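Side-chain contacts in 2-methyl-aconitate isomerase (Shewanella oneidensis, PDB 5K87), which catalyses the cis-trans isomerisation of 2-methyl-aconitate in the 2-methylcitrate route by which the bacterium breaks down propionate: residues P10-A15 with D46-R51; F119-G124 with G159-T164; V364-V369 with W375-A380. The protein carries 1 engineered substitution. All coordinates share one frame; numbering follows the deposited sequence. Where two conformers were deposited one is given.

Contact 1: residues P10-A15 with D46-R51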
ATOM      1  N   PRO A  10       7.084 -12.256  23.113  1.00 15.82           N
ATOM      2  CA  PRO A  10       6.591 -12.514  21.759  1.00 15.27           C
ATOM      3  C   PRO A  10       5.433 -11.599  21.384  1.00 14.34           C
ATOM      4  O   PRO A  10       4.755 -11.045  22.247  1.00 14.69           O
ATOM      5  CB  PRO A  10       6.087 -13.958  21.830  1.00 18.41           C
ATOM      6  CG  PRO A  10       6.719 -14.547  23.054  1.00 22.66           C
ATOM      7  CD  PRO A  10       6.919 -13.417  24.007  1.00 18.46           C
ATOM      8  N   GLN A  11       5.213 -11.448  20.085  1.00 12.84           N
ATOM      9  CA  GLN A  11       4.058 -10.703  19.614  1.00 12.79           C
ATOM     10  C   GLN A  11       2.790 -11.418  20.045  1.00 13.30           C
ATOM     11  O   GLN A  11       2.754 -12.648  20.154  1.00 15.13           O
ATOM     12  CB  GLN A  11       4.065 -10.610  18.094  1.00 12.28           C
ATOM     13  CG  GLN A  11       5.216  -9.828  17.498  1.00 12.42           C
ATOM     14  CD  GLN A  11       4.892  -9.383  16.094  1.00 11.35           C
ATOM     15  OE1 GLN A  11       4.387  -8.273  15.904  1.00 12.95           O
ATOM     16  NE2 GLN A  11       5.119 -10.248  15.110  1.00 12.02           N
ATOM     17  N   ILE A  12       1.740 -10.647  20.274  1.00 13.53           N
ATOM     18  CA  ILE A  12       0.414 -11.220  20.476  1.00 14.24           C
ATOM     19  C   ILE A  12      -0.255 -11.465  19.126  1.00 14.05           C
ATOM     20  O   ILE A  12       0.113 -10.857  18.115  1.00 16.72           O
ATOM     21  CB  ILE A  12      -0.474 -10.333  21.373  1.00 16.02           C
ATOM     22  CG1 ILE A  12      -0.759  -8.986  20.711  1.00 17.63           C
ATOM     23  CG2 ILE A  12       0.179 -10.139  22.730  1.00 18.93           C
ATOM     24  CD1 ILE A  12      -2.028  -8.316  21.202  1.00 20.13           C
ATOM     25  N   LYS A  13      -1.217 -12.379  19.123  1.00 13.30           N
ATOM     26  CA  LYS A  13      -1.999 -12.711  17.941  1.00 13.34           C
ATOM     27  C   LYS A  13      -3.450 -12.327  18.185  1.00 13.32           C
ATOM     28  O   LYS A  13      -4.000 -12.605  19.256  1.00 14.93           O
ATOM     29  CB  LYS A  13      -1.920 -14.210  17.639  1.00 14.95           C
ATOM     30  CG  LYS A  13      -0.519 -14.726  17.377  1.00 17.86           C
ATOM     31  CD  LYS A  13      -0.535 -16.218  17.039  1.00 20.66           C
ATOM     32  CE  LYS A  13       0.876 -16.760  16.866  1.00 25.95           C
ATOM     33  N   VAL A  14      -4.057 -11.666  17.205  1.00 12.28           N
ATOM     34  CA  VAL A  14      -5.457 -11.269  17.284  1.00 11.24           C
ATOM     35  C   VAL A  14      -6.161 -11.766  16.029  1.00 11.58           C
ATOM     36  O   VAL A  14      -5.723 -11.487  14.919  1.00 11.73           O
ATOM     37  CB  VAL A  14      -5.598  -9.737  17.402  1.00 12.33           C
ATOM     38  CG1 VAL A  14      -7.076  -9.343  17.531  1.00 12.96           C
ATOM     39  CG2 VAL A  14      -4.787  -9.203  18.581  1.00 14.44           C
ATOM     40  N   ALA A  15      -7.237 -12.522  16.203  1.00 11.30           N
ATOM     41  CA  ALA A  15      -8.002 -12.997  15.056  1.00 11.07           C
ATOM     42  C   ALA A  15      -8.536 -11.816  14.247  1.00 11.53           C
ATOM     43  O   ALA A  15      -9.104 -10.877  14.818  1.00 11.35           O
ATOM     44  CB  ALA A  15      -9.149 -13.888  15.511  1.00 12.43           C
ATOM     45  N   ASP A  46      -7.145   1.945  20.504  1.00 12.07           N
ATOM     46  CA  ASP A  46      -6.503   2.773  19.498  1.00 13.09           C
ATOM     47  C   ASP A  46      -5.055   2.354  19.288  1.00 12.49           C
ATOM     48  O   ASP A  46      -4.591   2.273  18.156  1.00 12.44           O
ATOM     49  CB  ASP A  46      -6.558   4.256  19.870  1.00 13.83           C
ATOM     50  CG  ASP A  46      -7.952   4.838  19.790  1.00 15.20           C
ATOM     51  OD1 ASP A  46      -8.873   4.183  19.261  1.00 15.48           O
ATOM     52  OD2 ASP A  46      -8.133   5.995  20.247  1.00 17.69           O
ATOM     53  N   ALA A  47      -4.343   2.069  20.375  1.00 12.84           N
ATOM     54  CA  ALA A  47      -2.948   1.656  20.274  1.00 13.23           C
ATOM     55  C   ALA A  47      -2.802   0.345  19.497  1.00 12.60           C
ATOM     56  O   ALA A  47      -1.873   0.187  18.702  1.00 12.76           O
ATOM     57  CB  ALA A  47      -2.326   1.518  21.650  1.00 13.81           C
ATOM     58  N   LEU A  48      -3.706  -0.596  19.747  1.00 12.13           N
ATOM     59  CA  LEU A  48      -3.688  -1.873  19.045  1.00 11.96           C
ATOM     60  C   LEU A  48      -3.892  -1.655  17.552  1.00 11.26           C
ATOM     61  O   LEU A  48      -3.130  -2.165  16.726  1.00 11.44           O
ATOM     62  CB  LEU A  48      -4.778  -2.796  19.584  1.00 12.82           C
ATOM     63  CG  LEU A  48      -4.995  -4.085  18.793  1.00 12.90           C
ATOM     64  CD1 LEU A  48      -3.745  -4.936  18.821  1.00 15.10           C
ATOM     65  CD2 LEU A  48      -6.186  -4.836  19.357  1.00 15.19           C
ATOM     66  N   LEU A  49      -4.903  -0.872  17.202  1.00 10.51           N
ATOM     67  CA  LEU A  49      -5.235  -0.661  15.800  1.00 11.10           C
ATOM     68  C   LEU A  49      -4.125   0.096  15.081  1.00 10.32           C
ATOM     69  O   LEU A  49      -3.796  -0.205  13.936  1.00 11.27           O
ATOM     70  CB  LEU A  49      -6.565   0.073  15.670  1.00 11.92           C
ATOM     71  CG  LEU A  49      -7.760  -0.709  16.217  1.00 15.89           C
ATOM     72  CD1 LEU A  49      -9.032   0.088  16.121  1.00 16.99           C
ATOM     73  CD2 LEU A  49      -7.913  -2.001  15.474  1.00 17.14           C
ATOM     74  N   LEU A  50      -3.549   1.094  15.745  1.00 10.99           N
ATOM     75  CA  LEU A  50      -2.406   1.801  15.180  1.00 11.58           C
ATOM     76  C   LEU A  50      -1.274   0.840  14.842  1.00 10.63           C
ATOM     77  O   LEU A  50      -0.708   0.893  13.737  1.00 10.78           O
ATOM     78  CB  LEU A  50      -1.916   2.881  16.148  1.00 11.86           C
ATOM     79  CG  LEU A  50      -2.762   4.156  16.197  1.00 12.49           C
ATOM     80  CD1 LEU A  50      -2.496   4.910  17.497  1.00 14.04           C
ATOM     81  CD2 LEU A  50      -2.460   5.053  15.008  1.00 13.44           C
ATOM     82  N   ARG A  51      -0.949  -0.053  15.761  1.00 10.79           N
ATOM     83  CA  ARG A  51       0.165  -0.955  15.546  0.65 11.88           C
ATOM     84  C   ARG A  51      -0.150  -1.998  14.479  1.00 11.43           C
ATOM     85  O   ARG A  51       0.723  -2.374  13.707  1.00 11.27           O
ATOM     86  CB  ARG A  51       0.554  -1.622  16.863  0.65 13.44           C
ATOM     87  CG  ARG A  51       1.914  -2.271  16.833  0.65 16.85           C
ATOM     88  CD  ARG A  51       3.017  -1.253  16.563  0.65 17.78           C
ATOM     89  NE  ARG A  51       4.275  -1.939  16.315  0.65 19.57           N
ATOM     90  CZ  ARG A  51       4.615  -2.452  15.140  0.65 16.50           C
ATOM     91  NH1 ARG A  51       3.793  -2.335  14.097  0.65 15.74           N
ATOM     92  NH2 ARG A  51       5.779  -3.061  15.001  0.65 16.44           N
TER
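Val14, on strand 12-21, has its CA 9.7 Å from the CA of Leu48 in helix 43-53, a spacing that side chains rather than backbone must bridge. Three apolar residues do so. Leu48 leans out from the helix, CG anti to the backbone N (chi1 171°), and this carries its CD1 methyl against both Ile12 and Val14, which lie two residues apart on the same face of the strand. CD1 meets the CD1 methyl of Ile12 at 4.5 Å and CG2 of Val14 at 4.4 Å. The two strand methyls are themselves neighbours, with Ile12 CD1 3.9 Å from Val14 CG2, so the leucine tip rests on a small joint surface rather than on one side chain. The second leucine branch, CD2, comes within 4.6 Å of the same Val14 CG2 and widens the touch toward the valine. The contacts of the leucine methyls are at the long end of van der Waals range, and the two segments bury only 92 Å² between them.

Neighbouring parts of the chain complete the packing. Strand 393-396 runs beside residues 12-15, with backbone hydrogen bonds between Ile12 and Val396 and between Val14 and Val394, and Val396 also touches Leu48; Phe29 of strand 24-30 packs on Val14. Just before Ile12, Gln11 turns its amide to the second subunit, where Glu163, Val388 and Arg387 of that neighbouring subunit bond to it.

The contact is thus pure methyl packing, by which helix 43-53 lies against the face formed by the first strand and the C-terminal one. With no polar group exchanged between the two segments, it imposes no directional bond, and its cohesion comes from dispersion and the exclusion of water.

Contact 2: residues F119-G124 with G159-T164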
ATOM      1  N   PHE A 119     -18.763 -10.002   6.410  1.00 12.37           N
ATOM      2  CA  PHE A 119     -18.031 -10.411   7.602  1.00 12.34           C
ATOM      3  C   PHE A 119     -19.002 -10.870   8.685  1.00 12.78           C
ATOM      4  O   PHE A 119     -18.782 -11.888   9.346  1.00 14.07           O
ATOM      5  CB  PHE A 119     -17.146  -9.274   8.120  1.00 12.53           C
ATOM      6  CG  PHE A 119     -16.334  -9.644   9.345  1.00 13.85           C
ATOM      7  CD1 PHE A 119     -16.913  -9.650  10.613  1.00 17.59           C
ATOM      8  CD2 PHE A 119     -15.005  -9.993   9.231  1.00 13.93           C
ATOM      9  CE1 PHE A 119     -16.164  -9.990  11.742  1.00 15.61           C
ATOM     10  CE2 PHE A 119     -14.254 -10.326  10.357  1.00 13.98           C
ATOM     11  CZ  PHE A 119     -14.830 -10.312  11.603  1.00 14.86           C
ATOM     12  N   ALA A 120     -20.075 -10.118   8.870  1.00 12.99           N
ATOM     13  CA  ALA A 120     -21.039 -10.442   9.906  1.00 12.93           C
ATOM     14  C   ALA A 120     -21.655 -11.819   9.678  1.00 13.78           C
ATOM     15  O   ALA A 120     -21.769 -12.614  10.611  1.00 14.76           O
ATOM     16  CB  ALA A 120     -22.112  -9.381   9.971  1.00 14.80           C
ATOM     17  N   ILE A 121     -22.048 -12.098   8.442  1.00 13.34           N
ATOM     18  CA  ILE A 121     -22.603 -13.400   8.089  1.00 13.58           C
ATOM     19  C   ILE A 121     -21.583 -14.512   8.340  1.00 13.75           C
ATOM     20  O   ILE A 121     -21.894 -15.536   8.952  1.00 14.94           O
ATOM     21  CB  ILE A 121     -23.044 -13.427   6.626  1.00 12.92           C
ATOM     22  CG1 ILE A 121     -24.246 -12.499   6.424  1.00 13.72           C
ATOM     23  CG2 ILE A 121     -23.369 -14.868   6.188  1.00 14.84           C
ATOM     24  CD1 ILE A 121     -24.465 -12.105   4.993  1.00 16.16           C
ATOM     25  N   SER A 122     -20.360 -14.299   7.878  1.00 13.28           N
ATOM     26  CA  SER A 122     -19.325 -15.317   7.954  1.00 14.08           C
ATOM     27  C   SER A 122     -18.813 -15.580   9.358  1.00 13.59           C
ATOM     28  O   SER A 122     -18.169 -16.602   9.589  1.00 17.03           O
ATOM     29  CB  SER A 122     -18.164 -14.937   7.047  1.00 13.99           C
ATOM     30  OG  SER A 122     -18.601 -14.892   5.701  1.00 13.51           O
ATOM     31  N   ASN A 123     -19.077 -14.669  10.286  1.00 13.09           N
ATOM     32  CA  ASN A 123     -18.468 -14.749  11.613  1.00 15.32           C
ATOM     33  C   ASN A 123     -19.455 -14.801  12.762  1.00 16.03           C
ATOM     34  O   ASN A 123     -19.135 -14.425  13.884  1.00 17.57           O
ATOM     35  CB  ASN A 123     -17.450 -13.625  11.796  1.00 16.32           C
ATOM     36  CG  ASN A 123     -16.214 -13.848  10.958  1.00 18.73           C
ATOM     37  OD1 ASN A 123     -15.324 -14.603  11.349  1.00 22.11           O
ATOM     38  ND2 ASN A 123     -16.169 -13.237   9.782  1.00 14.77           N
ATOM     39  N   GLY A 124     -20.658 -15.281  12.474  1.00 15.80           N
ATOM     40  CA  GLY A 124     -21.595 -15.603  13.535  1.00 17.64           C
ATOM     41  C   GLY A 124     -22.268 -14.417  14.199  1.00 16.67           C
ATOM     42  O   GLY A 124     -22.737 -14.531  15.333  1.00 17.65           O
ATOM     43  N   GLY A 159     -25.159 -21.764   2.155  1.00 19.60           N
ATOM     44  CA  GLY A 159     -25.044 -21.279   3.515  1.00 18.31           C
ATOM     45  C   GLY A 159     -23.849 -20.384   3.799  1.00 20.74           C
ATOM     46  O   GLY A 159     -23.584 -20.074   4.957  1.00 22.71           O
ATOM     47  N   ALA A 160     -23.119 -19.982   2.766  1.00 16.98           N
ATOM     48  CA  ALA A 160     -21.963 -19.110   2.968  1.00 17.39           C
ATOM     49  C   ALA A 160     -22.069 -17.921   2.035  1.00 17.19           C
ATOM     50  O   ALA A 160     -22.783 -17.970   1.036  1.00 16.05           O
ATOM     51  CB  ALA A 160     -20.670 -19.865   2.719  1.00 20.34           C
ATOM     52  N   VAL A 161     -21.353 -16.846   2.357  1.00 14.94           N
ATOM     53  CA  VAL A 161     -21.323 -15.684   1.488  1.00 14.57           C
ATOM     54  C   VAL A 161     -20.858 -16.086   0.089  1.00 13.48           C
ATOM     55  O   VAL A 161     -19.868 -16.817  -0.068  1.00 13.65           O
ATOM     56  CB  VAL A 161     -20.416 -14.580   2.067  1.00 12.79           C
ATOM     57  CG1 VAL A 161     -20.232 -13.454   1.058  1.00 13.27           C
ATOM     58  CG2 VAL A 161     -20.990 -14.055   3.386  1.00 14.28           C
ATOM     59  N   GLN A 162     -21.586 -15.622  -0.918  1.00 13.20           N
ATOM     60  CA  GLN A 162     -21.153 -15.738  -2.288  1.00 12.89           C
ATOM     61  C   GLN A 162     -20.286 -14.512  -2.580  1.00 13.85           C
ATOM     62  O   GLN A 162     -20.802 -13.408  -2.734  1.00 13.96           O
ATOM     63  CB  GLN A 162     -22.372 -15.784  -3.214  1.00 13.99           C
ATOM     64  CG  GLN A 162     -22.035 -15.733  -4.696  1.00 14.74           C
ATOM     65  CD  GLN A 162     -21.391 -17.019  -5.194  1.00 14.92           C
ATOM     66  OE1 GLN A 162     -21.901 -18.115  -4.945  1.00 17.29           O
ATOM     67  NE2 GLN A 162     -20.265 -16.892  -5.882  1.00 14.43           N
ATOM     68  N   GLU A 163     -18.971 -14.702  -2.622  1.00 12.50           N
ATOM     69  CA  GLU A 163     -18.035 -13.594  -2.808  1.00 13.28           C
ATOM     70  C   GLU A 163     -17.787 -13.302  -4.275  1.00 13.03           C
ATOM     71  O   GLU A 163     -17.709 -12.149  -4.693  1.00 13.46           O
ATOM     72  CB  GLU A 163     -16.686 -13.937  -2.173  1.00 13.53           C
ATOM     73  CG  GLU A 163     -16.708 -14.236  -0.705  1.00 13.47           C
ATOM     74  CD  GLU A 163     -15.293 -14.339  -0.172  1.00 12.79           C
ATOM     75  OE1 GLU A 163     -14.616 -15.377  -0.403  1.00 13.05           O
ATOM     76  OE2 GLU A 163     -14.821 -13.346   0.440  1.00 13.43           O
ATOM     77  N   THR A 164     -17.635 -14.366  -5.058  1.00 13.21           N
ATOM     78  CA  THR A 164     -17.211 -14.254  -6.444  1.00 13.70           C
ATOM     79  C   THR A 164     -18.401 -13.999  -7.363  1.00 14.17           C
ATOM     80  O   THR A 164     -19.539 -14.306  -7.011  1.00 14.19           O
ATOM     81  CB  THR A 164     -16.496 -15.538  -6.891  1.00 13.85           C
ATOM     82  OG1 THR A 164     -17.366 -16.655  -6.667  1.00 15.66           O
ATOM     83  CG2 THR A 164     -15.203 -15.749  -6.090  1.00 14.97           C
TER
HETATM   84  O   HOH W   1     -19.576 -17.176   4.606  1.00 18.46           O
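Val161 alone carries this contact for segment 159-164, touching Ile121 and Ser122 in the last turn of helix 113-122. The chain enters through Gly159, whose positive phi of 72° suits a residue without a side chain and turns the backbone into the short strand. After Ala160, Val161 comes close to the helix, its CA 6.8 Å from that of Ser122. One branch does the touching. CG2, beside the backbone N and anti to the carbonyl carbon, meets CG2 of Ile121 at 3.8 Å, the two side chains crossing at a slant, and passes 3.4 Å from OG of Ser122. Val154 of strand 148-157 packs on both Ile121 and Val161, extending the apolar patch.

The backbone of Val161 is joined to the same serine through a water. Val161 N donates to it at 2.9 Å, and Ser122 OG lies 2.7 Å from it; OG is also hydrogen-bonded to Ala118 O one turn back in the helix, so the hydroxyl has two polar partners. Gln162 then folds over its own loop, NE2 giving a hydrogen bond of 2.9 Å to Thr164 O, from above the carbonyl plane. Glu163 and Thr164 face the dimer partner: Glu163 forms a salt bridge with Arg395 of the second subunit, and Thr164 OG1 bonds to Pro9 O of that chain.

Beyond the helix end, the side-chain amide of Asn123 reaches back: its ND2 bonds to Phe119 O at 3.0 Å and sits over the centre of the Phe119 ring face.

Methyl packing and a single bridging water therefore do different work at the helix terminus. The valine branch probably limits how closely strand and helix approach, while the water satisfies a strand N-H that meets no acceptor on the helix directly.

Contact 3: residues V364-V369 with W375-A380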
ATOM      1  N   VAL A 364     -25.404   6.411  -7.999  1.00 13.90           N
ATOM      2  CA  VAL A 364     -26.018   6.453  -6.685  1.00 14.13           C
ATOM      3  C   VAL A 364     -27.435   6.989  -6.840  1.00 16.19           C
ATOM      4  O   VAL A 364     -27.668   7.955  -7.574  1.00 16.45           O
ATOM      5  CB  VAL A 364     -25.189   7.316  -5.692  1.00 14.85           C
ATOM      6  CG1 VAL A 364     -24.899   8.712  -6.268  1.00 17.53           C
ATOM      7  CG2 VAL A 364     -25.884   7.404  -4.351  1.00 17.48           C
ATOM      8  N   GLY A 365     -28.386   6.339  -6.187  1.00 15.59           N
ATOM      9  CA  GLY A 365     -29.763   6.804  -6.214  1.00 17.63           C
ATOM     10  C   GLY A 365     -30.149   7.344  -4.858  1.00 18.88           C
ATOM     11  O   GLY A 365     -29.783   6.767  -3.843  1.00 21.20           O
ATOM     12  N   ALA A 366     -30.872   8.458  -4.825  1.00 19.32           N
ATOM     13  CA  ALA A 366     -31.371   8.994  -3.563  1.00 17.25           C
ATOM     14  C   ALA A 366     -32.816   9.411  -3.729  1.00 22.93           C
ATOM     15  O   ALA A 366     -33.160  10.154  -4.654  1.00 21.81           O
ATOM     16  CB  ALA A 366     -30.536  10.164  -3.096  1.00 18.19           C
ATOM     17  N   GLN A 367     -33.653   8.921  -2.823  1.00 19.00           N
ATOM     18  CA  GLN A 367     -35.094   9.124  -2.892  1.00 23.85           C
ATOM     19  C   GLN A 367     -35.519  10.322  -2.042  1.00 20.12           C
ATOM     20  O   GLN A 367     -35.646  10.210  -0.820  1.00 22.00           O
ATOM     21  CB  GLN A 367     -35.802   7.854  -2.425  1.00 21.45           C
ATOM     22  CG  GLN A 367     -37.316   7.899  -2.488  1.00 30.51           C
ATOM     23  CD  GLN A 367     -37.949   6.634  -1.936  1.00 34.15           C
ATOM     24  OE1 GLN A 367     -37.253   5.705  -1.520  1.00 31.67           O
ATOM     25  NE2 GLN A 367     -39.278   6.592  -1.931  1.00 37.44           N
ATOM     26  N   ALA A 368     -35.712  11.467  -2.696  1.00 23.37           N
ATOM     27  CA  ALA A 368     -36.142  12.692  -2.023  1.00 18.83           C
ATOM     28  C   ALA A 368     -37.626  12.934  -2.235  1.00 24.23           C
ATOM     29  O   ALA A 368     -38.105  12.950  -3.370  1.00 22.25           O
ATOM     30  CB  ALA A 368     -35.353  13.885  -2.519  1.00 20.13           C
ATOM     31  N   VAL A 369     -38.346  13.114  -1.135  1.00 19.67           N
ATOM     32  CA  VAL A 369     -39.776  13.378  -1.198  1.00 22.10           C
ATOM     33  C   VAL A 369     -40.090  14.563  -0.300  1.00 19.29           C
ATOM     34  O   VAL A 369     -39.468  14.760   0.743  1.00 20.57           O
ATOM     35  CB  VAL A 369     -40.627  12.142  -0.786  1.00 23.73           C
ATOM     36  CG1 VAL A 369     -40.122  10.881  -1.472  1.00 29.91           C
ATOM     37  CG2 VAL A 369     -40.653  11.953   0.716  1.00 32.26           C
ATOM     38  N   TRP A 375     -37.865  18.988   2.143  1.00 25.37           N
ATOM     39  CA  TRP A 375     -37.291  17.758   1.623  1.00 25.86           C
ATOM     40  C   TRP A 375     -36.947  16.755   2.704  1.00 26.27           C
ATOM     41  O   TRP A 375     -36.382  17.104   3.741  1.00 27.68           O
ATOM     42  CB  TRP A 375     -36.030  18.054   0.827  1.00 24.95           C
ATOM     43  CG  TRP A 375     -36.306  18.666  -0.476  1.00 22.95           C
ATOM     44  CD1 TRP A 375     -35.976  19.924  -0.875  1.00 25.94           C
ATOM     45  CD2 TRP A 375     -36.986  18.057  -1.577  1.00 21.24           C
ATOM     46  NE1 TRP A 375     -36.401  20.136  -2.159  1.00 22.22           N
ATOM     47  CE2 TRP A 375     -37.028  19.009  -2.613  1.00 23.36           C
ATOM     48  CE3 TRP A 375     -37.567  16.803  -1.785  1.00 21.83           C
ATOM     49  CZ2 TRP A 375     -37.620  18.745  -3.842  1.00 19.53           C
ATOM     50  CZ3 TRP A 375     -38.155  16.540  -3.004  1.00 23.55           C
ATOM     51  CH2 TRP A 375     -38.181  17.510  -4.019  1.00 21.46           C
ATOM     52  N   THR A 376     -37.295  15.503   2.443  1.00 25.34           N
ATOM     53  CA  THR A 376     -36.796  14.390   3.227  1.00 23.34           C
ATOM     54  C   THR A 376     -36.155  13.410   2.255  1.00 21.74           C
ATOM     55  O   THR A 376     -36.622  13.241   1.124  1.00 24.69           O
ATOM     56  CB  THR A 376     -37.917  13.671   3.975  1.00 23.17           C
ATOM     57  OG1 THR A 376     -38.802  13.066   3.028  1.00 27.22           O
ATOM     58  CG2 THR A 376     -38.696  14.648   4.845  1.00 29.38           C
ATOM     59  N   VAL A 377     -35.070  12.777   2.685  1.00 19.34           N
ATOM     60  CA  VAL A 377     -34.446  11.740   1.878  1.00 17.97           C
ATOM     61  C   VAL A 377     -34.577  10.402   2.581  1.00 17.30           C
ATOM     62  O   VAL A 377     -34.012  10.180   3.651  1.00 19.23           O
ATOM     63  CB  VAL A 377     -32.980  12.051   1.548  1.00 20.18           C
ATOM     64  CG1 VAL A 377     -32.367  10.903   0.761  1.00 21.22           C
ATOM     65  CG2 VAL A 377     -32.894  13.341   0.750  1.00 28.49           C
ATOM     66  N   ILE A 378     -35.353   9.520   1.978  1.00 15.20           N
ATOM     67  CA  ILE A 378     -35.693   8.248   2.585  1.00 16.12           C
ATOM     68  C   ILE A 378     -34.491   7.306   2.642  1.00 16.15           C
ATOM     69  O   ILE A 378     -34.266   6.626   3.648  1.00 15.99           O
ATOM     70  CB  ILE A 378     -36.846   7.591   1.805  1.00 20.35           C
ATOM     71  CG1 ILE A 378     -38.108   8.453   1.919  1.00 24.01           C
ATOM     72  CG2 ILE A 378     -37.106   6.181   2.308  1.00 21.85           C
ATOM     73  CD1 ILE A 378     -39.274   7.953   1.100  1.00 32.81           C
ATOM     74  N   LYS A 379     -33.732   7.268   1.555  1.00 14.63           N
ATOM     75  CA  LYS A 379     -32.582   6.383   1.465  1.00 15.12           C
ATOM     76  C   LYS A 379     -31.726   6.777   0.281  1.00 16.06           C
ATOM     77  O   LYS A 379     -32.191   7.444  -0.655  1.00 16.58           O
ATOM     78  CB  LYS A 379     -33.018   4.922   1.320  1.00 17.76           C
ATOM     79  CG  LYS A 379     -33.746   4.631   0.022  1.00 21.03           C
ATOM     80  CD  LYS A 379     -33.897   3.132  -0.226  1.00 26.04           C
ATOM     81  CE  LYS A 379     -34.916   2.503   0.704  1.00 32.21           C
ATOM     82  NZ  LYS A 379     -35.148   1.062   0.375  1.00 31.52           N
ATOM     83  N   ALA A 380     -30.463   6.373   0.343  1.00 14.44           N
ATOM     84  CA  ALA A 380     -29.560   6.447  -0.793  1.00 14.22           C
ATOM     85  C   ALA A 380     -29.030   5.048  -1.057  1.00 13.19           C
ATOM     86  O   ALA A 380     -28.738   4.298  -0.121  1.00 15.86           O
ATOM     87  CB  ALA A 380     -28.424   7.399  -0.513  1.00 15.13           C
TER
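Ala368 and Val377 form the centre of the apolar face of this hairpin, with Ala368 CB 4.1 Å from Val377 CG2. Ala366 and Ala380 continue it along the strands, and at the other end the six-membered part of the Trp375 indole closes it, CE3 lying 3.7 Å from Ala368 CB. Helix 324-334 packs on this face, Thr332 against Val377 and Val328 against Ala380, while Ile336 and Pro337 touch the indole.

The strands are antiparallel, at 145°, and a beta bulge at Ile378 and Lys379 shifts the register by one. Gln367 spans it, its N donating to Lys379 O and its O accepting from Ile378 N. Ile378 takes near-helical backbone angles here, which brings its side chain to the opposite face beside that of Gln367. The glutamine, fully extended with CG anti to the backbone N, slants past the isoleucine and sets NE2 3.3 Å from its CD1; that methyl lies 4.0 Å from Val369 CG1. Lys379 is held elsewhere, by a salt bridge to Glu182.

At the outer end Val369 and Thr376 make a hydrogen-bonded pair with an added bond. Val369 N donates to Thr376 O at 2.8 Å. Val369 O accepts twice, from Thr376 N and from Thr376 OG1, both at 2.9 Å and from opposite faces of its carbonyl plane. The hydroxyl gets there because OG1 stands between the backbone N and carbonyl carbon (chi1 65°), where it also presses on Val369 CG2 at 3.2 Å. A valine here has no hydroxyl, and Val369 O would probably be held less firmly, by one N-H of this strand.

The hairpin thus divides its chemistry by face: alanine, valine and indole against a helix and its following loop, aliphatic cover mixed with polar groups on the other.

Overall arrangement
The three contacts lie far apart, with centres 25 Å (contacts 1 and 2), 29 Å (2 and 3) and 40 Å (1 and 3) from one another, and follow in series along the chain. Contacts 1 and 3 sit on opposite sides of the chain's centre, yet strands 12-21 and 374-391 pair as neighbours. Contacts 1 and 2 both reach the dimer interface and meet across it: Gln11 of one subunit bonds to Glu163 of the other. Both lie away from the active site. Contact 3 touches no second chain; the side chain of its Ala380 is about 10 Å from the substrate-binding Gly324 and about 13 Å from the bound malonate, too far to touch the ligand.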